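PDB 4RY1: periplasmic solute binding protein from Pectobacterium atrosepticum, which probably binds a sugar or related solute in the periplasm and delivers it to an ABC-type transporter for uptake. Local coordinates for residues S47-Q52 with P70-N75; F142-V147 with Y156-V161; D200-L205 with D397-A402; L319-G324 with P343-A348. All blocks are in the same frame, centred on the assembly; numbering follows the deposited sequence.

Contact 1: S47-Q52 with P70-N75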
loop_
_atom_site.group_PDB
_atom_site.type_symbol
_atom_site.label_atom_id
_atom_site.label_comp_id
_atom_site.label_asym_id
_atom_site.label_seq_id
_atom_site.Cartn_x
_atom_site.Cartn_y
_atom_site.Cartn_z
ATOM N N SER A 47 11.324 -12.685 -0.763
ATOM C CA SER A 47 12.261 -13.647 -1.345
ATOM C C SER A 47 12.513 -14.811 -0.345
ATOM O O SER A 47 12.501 -15.991 -0.732
ATOM C CB SER A 47 13.532 -12.928 -1.827
ATOM O OG SER A 47 14.313 -12.523 -0.744
ATOM N N ARG A 48 12.606 -14.504 0.953
ATOM C CA ARG A 48 12.769 -15.550 1.972
ATOM C C ARG A 48 11.542 -16.463 2.047
ATOM O O ARG A 48 11.654 -17.687 2.158
ATOM C CB ARG A 48 13.067 -14.953 3.364
ATOM N N LEU A 49 10.364 -15.844 2.060
ATOM C CA LEU A 49 9.120 -16.590 2.159
ATOM C C LEU A 49 8.937 -17.505 0.961
ATOM O O LEU A 49 8.530 -18.649 1.102
ATOM C CB LEU A 49 7.938 -15.630 2.294
ATOM C CG LEU A 49 6.582 -16.339 2.376
ATOM C CD1 LEU A 49 6.517 -17.248 3.593
ATOM C CD2 LEU A 49 5.433 -15.329 2.366
ATOM N N SER A 50 9.227 -16.976 -0.220
ATOM C CA SER A 50 9.084 -17.760 -1.461
ATOM C C SER A 50 9.977 -19.010 -1.422
ATOM O O SER A 50 9.563 -20.108 -1.771
ATOM C CB SER A 50 9.385 -16.902 -2.678
ATOM O OG SER A 50 9.075 -17.587 -3.874
ATOM N N THR A 51 11.192 -18.817 -0.948
ATOM C CA THR A 51 12.135 -19.924 -0.797
ATOM C C THR A 51 11.633 -20.944 0.247
ATOM O O THR A 51 11.663 -22.153 0.032
ATOM C CB THR A 51 13.536 -19.414 -0.473
ATOM O OG1 THR A 51 13.991 -18.609 -1.566
ATOM C CG2 THR A 51 14.504 -20.594 -0.231
ATOM N N GLN A 52 11.128 -20.453 1.379
ATOM C CA GLN A 52 10.549 -21.349 2.377
ATOM C C GLN A 52 9.409 -22.183 1.807
ATOM O O GLN A 52 9.336 -23.394 2.023
ATOM C CB GLN A 52 9.979 -20.536 3.552
ATOM C CG GLN A 52 11.026 -19.976 4.512
ATOM C CD GLN A 52 10.404 -19.117 5.600
ATOM O OE1 GLN A 52 9.413 -18.429 5.355
ATOM N NE2 GLN A 52 10.989 -19.142 6.784
ATOM N N PRO A 70 -1.426 -13.708 -6.528
ATOM C CA PRO A 70 -1.214 -14.387 -7.838
ATOM C C PRO A 70 -0.048 -15.383 -7.847
ATOM O O PRO A 70 -0.199 -16.519 -8.298
ATOM C CB PRO A 70 -1.021 -13.220 -8.805
ATOM C CG PRO A 70 -1.850 -12.144 -8.171
ATOM C CD PRO A 70 -1.568 -12.253 -6.697
ATOM N N GLN A 71 1.076 -14.986 -7.282
ATOM C CA GLN A 71 2.260 -15.850 -7.213
ATOM C C GLN A 71 1.986 -17.116 -6.418
ATOM O O GLN A 71 2.299 -18.225 -6.849
ATOM C CB GLN A 71 3.447 -15.104 -6.591
ATOM C CG GLN A 71 4.630 -16.022 -6.311
ATOM C CD GLN A 71 5.876 -15.319 -5.778
ATOM O OE1 GLN A 71 5.949 -14.070 -5.696
ATOM N NE2 GLN A 71 6.878 -16.132 -5.406
ATOM N N PHE A 72 1.447 -16.948 -5.217
ATOM C CA PHE A 72 1.326 -18.069 -4.286
ATOM C C PHE A 72 0.059 -18.907 -4.418
ATOM O O PHE A 72 0.035 -20.080 -3.991
ATOM C CB PHE A 72 1.475 -17.562 -2.845
ATOM C CG PHE A 72 2.863 -17.060 -2.517
ATOM C CD1 PHE A 72 3.975 -17.845 -2.774
ATOM C CD2 PHE A 72 3.053 -15.798 -1.965
ATOM C CE1 PHE A 72 5.248 -17.387 -2.481
ATOM C CE2 PHE A 72 4.313 -15.336 -1.651
ATOM C CZ PHE A 72 5.422 -16.138 -1.922
ATOM N N SER A 73 -1.010 -18.292 -4.926
ATOM C CA SER A 73 -2.332 -18.930 -4.943
ATOM C C SER A 73 -2.950 -19.116 -6.329
ATOM O O SER A 73 -3.431 -20.190 -6.634
ATOM C CB SER A 73 -3.306 -18.155 -4.046
ATOM O OG SER A 73 -2.825 -18.086 -2.704
ATOM N N ARG A 74 -2.982 -18.079 -7.152
ATOM C CA ARG A 74 -3.532 -18.251 -8.504
ATOM C C ARG A 74 -2.652 -19.182 -9.329
ATOM O O ARG A 74 -3.137 -20.066 -10.029
ATOM C CB ARG A 74 -3.651 -16.922 -9.226
ATOM C CG ARG A 74 -4.560 -15.926 -8.552
ATOM C CD ARG A 74 -4.872 -14.791 -9.496
ATOM N NE ARG A 74 -5.552 -13.696 -8.817
ATOM C CZ ARG A 74 -6.167 -12.692 -9.431
ATOM N NH1 ARG A 74 -6.220 -12.651 -10.763
ATOM N NH2 ARG A 74 -6.732 -11.719 -8.721
ATOM N N ASN A 75 -1.357 -18.992 -9.161
ATOM C CA ASN A 75 -0.323 -19.701 -9.909
ATOM C C ASN A 75 0.618 -20.548 -9.062
ATOM O O ASN A 75 1.721 -20.904 -9.478
ATOM C CB ASN A 75 0.394 -18.686 -10.765
ATOM C CG ASN A 75 -0.589 -17.928 -11.630
ATOM O OD1 ASN A 75 -1.445 -18.533 -12.280
ATOM N ND2 ASN A 75 -0.500 -16.648 -11.639
#
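In the alpha/beta lobe that opens this periplasmic binding protein fold, Leu49 and Ser50 of helix 45-55 meet Gln71 and Phe72 of the short helix 69-74. Helix 45-55 is the connector of a beta-alpha-beta crossover from strand 33-40 to strand 61-64, and helix 69-74 follows the latter strand. The two short segments run roughly parallel, 29° apart, with their axes no closer than 12.0 Å, and the side chains of Phe72 and Gln71 span most of the gap. Phe72 does the larger share. Its CG lies anti to the carbonyl carbon (chi1 -68°), which carries the ring out to helix 45-55. There the ring meets backbone with its edge: Ser50 CA sits near the ring plane, 4.0 Å from Phe72 CE1. Leu49 reaches the same ring obliquely, its CD2 4.2 Å from Phe72 CE2, and its side chain also touches Met62 and Ile64 of strand 61-64. Leu46 and Ile53 add to the apolar surround of the ring. Gln71 stretches out alongside, and its CD stands 3.9 Å above one face of the Phe72 ring, toward the rim. On this more exposed flank the amide ends with Gln71 NE2 3.0 Å from Ser50 OG. The helix then closes with a wider pi-type turn, in which Asn75 N donates to Pro70 O at 2.9 Å.

Contact 2: F142-V147 with Y156-V161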
loop_
_atom_site.group_PDB
_atom_site.type_symbol
_atom_site.label_atom_id
_atom_site.label_comp_id
_atom_site.label_asym_id
_atom_site.label_seq_id
_atom_site.Cartn_x
_atom_site.Cartn_y
_atom_site.Cartn_z
ATOM N N PHE A 142 -1.143 20.795 -10.677
ATOM C CA PHE A 142 -0.102 21.235 -11.620
ATOM C C PHE A 142 0.250 22.695 -11.414
ATOM O O PHE A 142 1.418 23.068 -11.491
ATOM C CB PHE A 142 -0.506 20.973 -13.075
ATOM C CG PHE A 142 -0.573 19.511 -13.416
ATOM C CD1 PHE A 142 0.563 18.723 -13.333
ATOM C CD2 PHE A 142 -1.768 18.923 -13.817
ATOM C CE1 PHE A 142 0.510 17.373 -13.630
ATOM C CE2 PHE A 142 -1.821 17.579 -14.115
ATOM C CZ PHE A 142 -0.682 16.801 -14.024
ATOM N N ALA A 143 -0.764 23.507 -11.135
ATOM C CA ALA A 143 -0.566 24.940 -10.960
ATOM C C ALA A 143 0.201 25.273 -9.655
ATOM O O ALA A 143 0.864 26.297 -9.568
ATOM C CB ALA A 143 -1.901 25.673 -11.029
ATOM N N ALA A 144 0.122 24.398 -8.645
ATOM C CA ALA A 144 0.876 24.569 -7.383
ATOM C C ALA A 144 2.392 24.515 -7.548
ATOM O O ALA A 144 3.127 25.196 -6.814
ATOM C CB ALA A 144 0.474 23.522 -6.363
ATOM N N GLY A 145 2.850 23.678 -8.475
ATOM C CA GLY A 145 4.292 23.459 -8.689
ATOM C C GLY A 145 5.093 24.742 -8.941
ATOM O O GLY A 145 6.069 25.027 -8.234
ATOM N N PRO A 146 4.706 25.526 -9.966
ATOM C CA PRO A 146 5.455 26.757 -10.265
ATOM C C PRO A 146 5.419 27.757 -9.142
ATOM O O PRO A 146 6.374 28.521 -8.944
ATOM C CB PRO A 146 4.716 27.321 -11.472
ATOM C CG PRO A 146 4.194 26.105 -12.158
ATOM C CD PRO A 146 3.750 25.214 -11.040
ATOM N N VAL A 147 4.316 27.770 -8.409
ATOM C CA VAL A 147 4.185 28.661 -7.274
ATOM C C VAL A 147 5.174 28.283 -6.152
ATOM O O VAL A 147 5.869 29.140 -5.584
ATOM C CB VAL A 147 2.749 28.733 -6.750
ATOM C CG1 VAL A 147 2.701 29.606 -5.519
ATOM C CG2 VAL A 147 1.779 29.259 -7.815
ATOM N N TYR A 156 11.777 23.127 -3.127
ATOM C CA TYR A 156 10.433 22.877 -2.598
ATOM C C TYR A 156 9.455 22.358 -3.628
ATOM O O TYR A 156 9.316 22.929 -4.702
ATOM C CB TYR A 156 9.884 24.170 -1.998
ATOM C CG TYR A 156 10.606 24.511 -0.711
ATOM C CD1 TYR A 156 11.804 25.224 -0.715
ATOM C CD2 TYR A 156 10.111 24.076 0.509
ATOM C CE1 TYR A 156 12.475 25.507 0.475
ATOM C CE2 TYR A 156 10.768 24.340 1.692
ATOM C CZ TYR A 156 11.950 25.060 1.677
ATOM O OH TYR A 156 12.593 25.331 2.867
ATOM N N TYR A 157 8.737 21.295 -3.251
ATOM C CA TYR A 157 7.810 20.620 -4.160
ATOM C C TYR A 157 6.514 20.276 -3.436
ATOM O O TYR A 157 6.550 19.854 -2.279
ATOM C CB TYR A 157 8.399 19.303 -4.678
ATOM C CG TYR A 157 9.673 19.419 -5.491
ATOM C CD1 TYR A 157 10.903 19.542 -4.866
ATOM C CD2 TYR A 157 9.645 19.392 -6.875
ATOM C CE1 TYR A 157 12.079 19.629 -5.601
ATOM C CE2 TYR A 157 10.815 19.480 -7.631
ATOM C CZ TYR A 157 12.029 19.604 -6.984
ATOM O OH TYR A 157 13.169 19.656 -7.732
ATOM N N PRO A 158 5.382 20.393 -4.140
ATOM C CA PRO A 158 4.091 19.941 -3.600
ATOM C C PRO A 158 4.062 18.496 -3.110
ATOM O O PRO A 158 3.375 18.175 -2.129
ATOM C CB PRO A 158 3.154 20.090 -4.812
ATOM C CG PRO A 158 3.709 21.268 -5.531
ATOM C CD PRO A 158 5.197 21.138 -5.409
ATOM N N LEU A 159 4.799 17.650 -3.816
ATOM C CA LEU A 159 4.672 16.197 -3.701
ATOM C C LEU A 159 6.013 15.504 -3.934
ATOM O O LEU A 159 6.747 15.866 -4.856
ATOM C CB LEU A 159 3.652 15.741 -4.752
ATOM C CG LEU A 159 3.266 14.275 -4.882
ATOM C CD1 LEU A 159 2.664 13.797 -3.579
ATOM C CD2 LEU A 159 2.321 14.043 -6.063
ATOM N N GLY A 160 6.321 14.506 -3.099
ATOM C CA GLY A 160 7.484 13.647 -3.312
ATOM C C GLY A 160 7.091 12.327 -3.945
ATOM O O GLY A 160 5.956 12.104 -4.369
ATOM N N VAL A 161 8.090 11.463 -4.041
ATOM C CA VAL A 161 7.973 10.147 -4.608
ATOM C C VAL A 161 8.435 9.221 -3.497
ATOM O O VAL A 161 9.577 9.299 -3.051
ATOM C CB VAL A 161 8.849 10.003 -5.860
ATOM C CG1 VAL A 161 8.788 8.600 -6.439
ATOM C CG2 VAL A 161 8.410 11.014 -6.928
#
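Ala144 and Gly145, midway along helix 138-152, receive the ring of Pro158 from the loop that follows this helix, in what is by topology the second lobe of the periplasmic binding protein fold. The chain turns back after the helix and lays 156-161 against it, so this is local helix-to-loop packing with eight residues between the segments. Along the helix, Phe142 comes first; its CB points away from the loop, and its ring takes part in a cation-pi contact with Lys211. Ala144 is the first residue to touch: its methyl faces the loop, with CB 4.0 Å from Pro158 CG. Gly145 follows and offers bare backbone, its CA 3.9 Å from Pro158 CG and 4.1 Å from Pro158 CD. Pro146 then kinks the helix, because its nitrogen carries no hydrogen to give to the turn before. Phe142 O receives instead a weak bond from Gly145 N at 3.4 Å.

On the loop side Pro158 is a single residue with helical backbone angles, and it breaks the extended run of the loop just where its ring meets the helix. The CB of Tyr157 points away from the helix, and the Tyr157 ring stacks on His216 and meets Tyr223 edge-to-face. Backbone bonds from Tyr157 to Glu242 and Ala244, and from Gly160 to Gly245, tie the loop to the residues leading into strand 245-249 and to its first residue. This is van der Waals contact with no hydrogen bond between the segments; Trp127 of helix 124-130 touches both Ala144 and Pro158, and Pro158 CG also lies 3.9 Å from Gly145 N.

Contact 3: D200-L205 with D397-A402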
loop_
_atom_site.group_PDB
_atom_site.type_symbol
_atom_site.label_atom_id
_atom_site.label_comp_id
_atom_site.label_asym_id
_atom_site.label_seq_id
_atom_site.Cartn_x
_atom_site.Cartn_y
_atom_site.Cartn_z
ATOM N N ASP A 200 -2.222 4.930 -27.283
ATOM C CA ASP A 200 -2.426 6.359 -26.976
ATOM C C ASP A 200 -2.599 6.666 -25.488
ATOM O O ASP A 200 -2.088 7.665 -24.971
ATOM C CB ASP A 200 -3.614 6.912 -27.769
ATOM C CG ASP A 200 -3.249 7.248 -29.207
ATOM O OD1 ASP A 200 -2.083 7.009 -29.607
ATOM O OD2 ASP A 200 -4.136 7.734 -29.941
ATOM N N GLN A 201 -3.310 5.800 -24.796
ATOM C CA GLN A 201 -3.506 5.965 -23.351
ATOM C C GLN A 201 -2.229 5.759 -22.516
ATOM O O GLN A 201 -2.007 6.462 -21.533
ATOM C CB GLN A 201 -4.630 5.057 -22.883
ATOM C CG GLN A 201 -5.975 5.585 -23.343
ATOM C CD GLN A 201 -7.117 4.623 -23.078
ATOM O OE1 GLN A 201 -6.972 3.403 -23.233
ATOM N NE2 GLN A 201 -8.266 5.172 -22.712
ATOM N N VAL A 202 -1.397 4.821 -22.931
ATOM C CA VAL A 202 -0.072 4.621 -22.307
ATOM C C VAL A 202 0.782 5.880 -22.529
ATOM O O VAL A 202 1.468 6.344 -21.629
ATOM C CB VAL A 202 0.639 3.363 -22.808
ATOM C CG1 VAL A 202 2.004 3.244 -22.175
ATOM C CG2 VAL A 202 -0.204 2.130 -22.472
ATOM N N ARG A 203 0.733 6.451 -23.727
ATOM C CA ARG A 203 1.388 7.763 -23.939
ATOM C C ARG A 203 0.909 8.886 -23.027
ATOM O O ARG A 203 1.700 9.693 -22.538
ATOM C CB ARG A 203 1.210 8.216 -25.367
ATOM C CG ARG A 203 2.106 7.453 -26.286
ATOM C CD ARG A 203 1.710 7.693 -27.728
ATOM N NE ARG A 203 2.532 6.881 -28.610
ATOM C CZ ARG A 203 2.594 7.043 -29.927
ATOM N NH1 ARG A 203 1.869 7.981 -30.528
ATOM N NH2 ARG A 203 3.379 6.257 -30.649
ATOM N N GLU A 204 -0.398 8.935 -22.838
ATOM C CA GLU A 204 -1.045 9.895 -21.967
ATOM C C GLU A 204 -0.583 9.695 -20.521
ATOM O O GLU A 204 -0.392 10.663 -19.796
ATOM C CB GLU A 204 -2.567 9.766 -22.089
ATOM C CG GLU A 204 -3.355 10.746 -21.234
ATOM C CD GLU A 204 -4.842 10.737 -21.528
ATOM O OE1 GLU A 204 -5.301 9.828 -22.257
ATOM O OE2 GLU A 204 -5.550 11.601 -20.971
ATOM N N LEU A 205 -0.383 8.433 -20.132
ATOM C CA LEU A 205 0.076 8.082 -18.778
ATOM C C LEU A 205 1.491 8.611 -18.554
ATOM O O LEU A 205 1.772 9.265 -17.537
ATOM C CB LEU A 205 0.030 6.563 -18.566
ATOM C CG LEU A 205 0.630 6.055 -17.251
ATOM C CD1 LEU A 205 -0.210 6.471 -16.056
ATOM C CD2 LEU A 205 0.796 4.547 -17.336
ATOM N N ASP A 397 7.460 1.315 -25.779
ATOM C CA ASP A 397 8.350 0.251 -25.292
ATOM C C ASP A 397 7.887 -0.294 -23.942
ATOM O O ASP A 397 7.991 -1.492 -23.677
ATOM C CB ASP A 397 9.799 0.718 -25.176
ATOM C CG ASP A 397 10.452 0.959 -26.534
ATOM O OD1 ASP A 397 9.794 0.783 -27.592
ATOM O OD2 ASP A 397 11.642 1.323 -26.538
ATOM N N PHE A 398 7.380 0.597 -23.097
ATOM C CA PHE A 398 6.798 0.155 -21.830
ATOM C C PHE A 398 5.623 -0.792 -22.121
ATOM O O PHE A 398 5.522 -1.865 -21.542
ATOM C CB PHE A 398 6.352 1.323 -20.940
ATOM C CG PHE A 398 5.551 0.881 -19.743
ATOM C CD1 PHE A 398 6.189 0.413 -18.592
ATOM C CD2 PHE A 398 4.171 0.898 -19.780
ATOM C CE1 PHE A 398 5.450 -0.026 -17.499
ATOM C CE2 PHE A 398 3.433 0.465 -18.695
ATOM C CZ PHE A 398 4.071 0.010 -17.549
ATOM N N LEU A 399 4.761 -0.398 -23.042
ATOM C CA LEU A 399 3.593 -1.218 -23.372
ATOM C C LEU A 399 3.962 -2.638 -23.832
ATOM O O LEU A 399 3.393 -3.603 -23.353
ATOM C CB LEU A 399 2.747 -0.510 -24.423
ATOM C CG LEU A 399 1.562 -1.302 -24.977
ATOM C CD1 LEU A 399 0.611 -1.724 -23.862
ATOM C CD2 LEU A 399 0.846 -0.447 -26.013
ATOM N N SER A 400 4.893 -2.755 -24.771
ATOM C CA SER A 400 5.311 -4.076 -25.269
ATOM C C SER A 400 5.981 -4.912 -24.163
ATOM O O SER A 400 5.699 -6.095 -24.015
ATOM C CB SER A 400 6.217 -3.944 -26.509
ATOM O OG SER A 400 7.270 -3.030 -26.293
ATOM N N GLY A 401 6.852 -4.289 -23.374
ATOM C CA GLY A 401 7.550 -5.023 -22.308
ATOM C C GLY A 401 6.598 -5.435 -21.183
ATOM O O GLY A 401 6.679 -6.550 -20.632
ATOM N N ALA A 402 5.700 -4.519 -20.842
ATOM C CA ALA A 402 4.671 -4.778 -19.824
ATOM C C ALA A 402 3.808 -5.960 -20.257
ATOM O O ALA A 402 3.520 -6.864 -19.466
ATOM C CB ALA A 402 3.812 -3.546 -19.576
#
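The ring of Phe398 turns its edge to Val202: CG1 of the valine lies near the ring plane, 4.0 Å from Phe398 CD2. One face of the same ring is lined by Ala402, a turn further along helix 391-409, whose CB stands 4.1 Å above the plane and toward the rim. Phe206, one residue beyond segment 200-205, meets the phenylalanine edge-to-face, and Leu376, Trp377 and Ser380 of helix 371-385 also touch it. The contact joins helix 199-214, in a helical part of the periplasmic binding protein fold, to the C-terminal helix 391-409, with helix 371-385 beside them.

From helix 199-214, Val202 carries the contact and divides its two methyls between Phe398 and Leu399. CG1, anti to the backbone N (chi1 178°), goes to Phe398, and the two side chains cross at about a right angle. CG2 goes to Leu399, coming within 4.2 Å of its CD1. Ile195 touches both Val202 and Leu399 and extends the apolar patch.

Charge is kept to the flanks. Arg203 NH2 forms a salt bridge with Asp396 OD2, just before segment 397-402, linking the same two helices, while Glu204 turns to Lys182 and Tyr183 of helix 169-183. No hydrogen bond crosses between the two segments themselves; their hold rests on van der Waals and hydrophobic contact.

Contact 4: L319-G324 with P343-A348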
loop_
_atom_site.group_PDB
_atom_site.type_symbol
_atom_site.label_atom_id
_atom_site.label_comp_id
_atom_site.label_asym_id
_atom_site.label_seq_id
_atom_site.Cartn_x
_atom_site.Cartn_y
_atom_site.Cartn_z
ATOM N N LEU A 319 -2.092 -4.682 19.642
ATOM C CA LEU A 319 -1.668 -4.268 18.304
ATOM C C LEU A 319 -1.989 -2.816 17.985
ATOM O O LEU A 319 -1.321 -2.196 17.175
ATOM C CB LEU A 319 -2.269 -5.173 17.233
ATOM C CG LEU A 319 -1.605 -6.541 17.172
ATOM C CD1 LEU A 319 -2.353 -7.523 16.289
ATOM C CD2 LEU A 319 -0.185 -6.398 16.645
ATOM N N GLY A 320 -3.034 -2.293 18.606
ATOM C CA GLY A 320 -3.476 -0.925 18.324
ATOM C C GLY A 320 -3.561 -0.673 16.842
ATOM O O GLY A 320 -4.169 -1.454 16.093
ATOM N N LEU A 321 -2.990 0.445 16.416
ATOM C CA LEU A 321 -3.022 0.856 15.008
ATOM C C LEU A 321 -1.730 0.509 14.251
ATOM O O LEU A 321 -1.515 1.010 13.150
ATOM C CB LEU A 321 -3.287 2.362 14.894
ATOM C CG LEU A 321 -4.683 2.752 15.392
ATOM C CD1 LEU A 321 -4.821 4.269 15.424
ATOM C CD2 LEU A 321 -5.775 2.193 14.489
ATOM N N GLN A 322 -0.929 -0.397 14.790
ATOM C CA GLN A 322 0.360 -0.720 14.180
ATOM C C GLN A 322 0.278 -1.447 12.834
ATOM O O GLN A 322 1.270 -1.469 12.107
ATOM C CB GLN A 322 1.189 -1.541 15.156
ATOM C CG GLN A 322 1.609 -0.760 16.390
ATOM C CD GLN A 322 2.473 0.424 16.052
ATOM O OE1 GLN A 322 3.362 0.333 15.236
ATOM N NE2 GLN A 322 2.182 1.557 16.686
ATOM N N ASN A 323 -0.887 -2.016 12.526
ATOM C CA ASN A 323 -1.146 -2.619 11.225
ATOM C C ASN A 323 -2.244 -1.870 10.457
ATOM O O ASN A 323 -2.857 -2.422 9.548
ATOM C CB ASN A 323 -1.590 -4.075 11.374
ATOM C CG ASN A 323 -0.615 -4.941 12.112
ATOM O OD1 ASN A 323 -1.004 -5.764 12.998
ATOM N ND2 ASN A 323 0.615 -4.841 11.738
ATOM N N GLY A 324 -2.514 -0.632 10.850
ATOM C CA GLY A 324 -3.565 0.153 10.232
ATOM C C GLY A 324 -4.883 0.041 10.973
ATOM O O GLY A 324 -4.961 -0.482 12.078
ATOM N N PRO A 343 -9.831 11.841 16.768
ATOM C CA PRO A 343 -9.804 12.783 15.640
ATOM C C PRO A 343 -8.479 13.520 15.428
ATOM O O PRO A 343 -8.338 14.223 14.427
ATOM C CB PRO A 343 -10.935 13.761 15.950
ATOM C CG PRO A 343 -11.711 13.171 17.066
ATOM C CD PRO A 343 -10.870 12.160 17.751
ATOM N N GLY A 344 -7.531 13.347 16.356
ATOM C CA GLY A 344 -6.180 13.919 16.236
ATOM C C GLY A 344 -5.208 13.004 15.503
ATOM O O GLY A 344 -4.068 13.377 15.231
ATOM N N ASN A 345 -5.665 11.794 15.200
ATOM C CA ASN A 345 -4.803 10.753 14.668
ATOM C C ASN A 345 -4.836 10.780 13.147
ATOM O O ASN A 345 -5.891 10.655 12.533
ATOM C CB ASN A 345 -5.231 9.389 15.215
ATOM C CG ASN A 345 -4.324 8.286 14.731
ATOM O OD1 ASN A 345 -4.402 7.896 13.572
ATOM N ND2 ASN A 345 -3.447 7.806 15.600
ATOM N N LEU A 346 -3.661 10.949 12.546
ATOM C CA LEU A 346 -3.573 11.161 11.094
ATOM C C LEU A 346 -4.056 9.933 10.287
ATOM O O LEU A 346 -4.699 10.070 9.247
ATOM C CB LEU A 346 -2.144 11.548 10.690
ATOM C CG LEU A 346 -1.887 11.855 9.223
ATOM C CD1 LEU A 346 -2.801 12.943 8.665
ATOM C CD2 LEU A 346 -0.432 12.256 9.065
ATOM N N LEU A 347 -3.694 8.737 10.754
ATOM C CA LEU A 347 -4.190 7.513 10.121
ATOM C C LEU A 347 -5.726 7.446 10.153
ATOM O O LEU A 347 -6.367 7.207 9.150
ATOM C CB LEU A 347 -3.550 6.281 10.754
ATOM C CG LEU A 347 -4.260 4.928 10.520
ATOM C CD1 LEU A 347 -4.347 4.555 9.044
ATOM C CD2 LEU A 347 -3.549 3.853 11.321
ATOM N N ALA A 348 -6.309 7.717 11.324
ATOM C CA ALA A 348 -7.756 7.671 11.461
ATOM C C ALA A 348 -8.383 8.694 10.530
ATOM O O ALA A 348 -9.387 8.442 9.881
ATOM C CB ALA A 348 -8.150 7.968 12.891
#
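Leu321 and Gly324, in a pair of overlapping beta turns after helix 313-319, pack against Asn345 and Leu347, the N-cap and second residue of helix 346-356, in the C-terminal part of this periplasmic binding protein. The apolar part centres on Leu347. Its CD2 fits between two points of the turn segment, 3.9 Å from Leu321 CB and 3.9 Å from Gly324 CA, so one methyl rests on both a side chain and bare backbone. Leu321 in turn sends CD1 to the amide of Asn345, 3.8 Å from its ND2, in van der Waals contact only, and the two side chains approach from opposite directions. Tyr254 of helix 253-257 touches both leucines, and Val340 and Ile341 also lie against Leu321.

Hydrogen bonds shape each segment rather than crossing between them. The first turn, type II' from Leu319 to Gln322, places Gly320 with positive phi at its second position and is closed by Gln322 N giving to Leu319 O at 3.0 Å. A type I turn from Leu321 to Gly324 follows. Outside the pair, Gln322 O takes a bond from Arg15 NE and Asn323 O bonds Ser114 OG, so the turns are tied to helix 13-29 and strand 107-123, while Tyr254 touches both segments.

The amide of Asn345 is held at both ends. ND2 is hydrogen-bonded to Tyr254 OH, and CG, anti to the backbone N (chi1 -178°), directs OD1 back over the first turn of the helix. There OD1 accepts the capping bond from Ala348 N, 3.0 Å long and fairly straight at 163°.

Overall arrangement
The four contacts share no helix or loop, and none touches another. Contact 1 is partly buried and has a polar flank; contact 2 is buried throughout, and contacts 3 and 4 mostly so, with Leu399 and Asn345 partly exposed. Contacts 1 and 2 lie on opposite sides of the chain's centre, 39 Å between centres, as do contacts 3 and 4. Contacts 2 and 3 come nearest, about 8 Å between closest atoms, and helix 169-183 touches segments of both. An aromatic edge serves the helix pairs of contacts 1 and 3; in contact 2 a loop proline meets helix backbone, and in contact 4 a helix leucine meets turn backbone. A helix cap belongs to contact 4 alone.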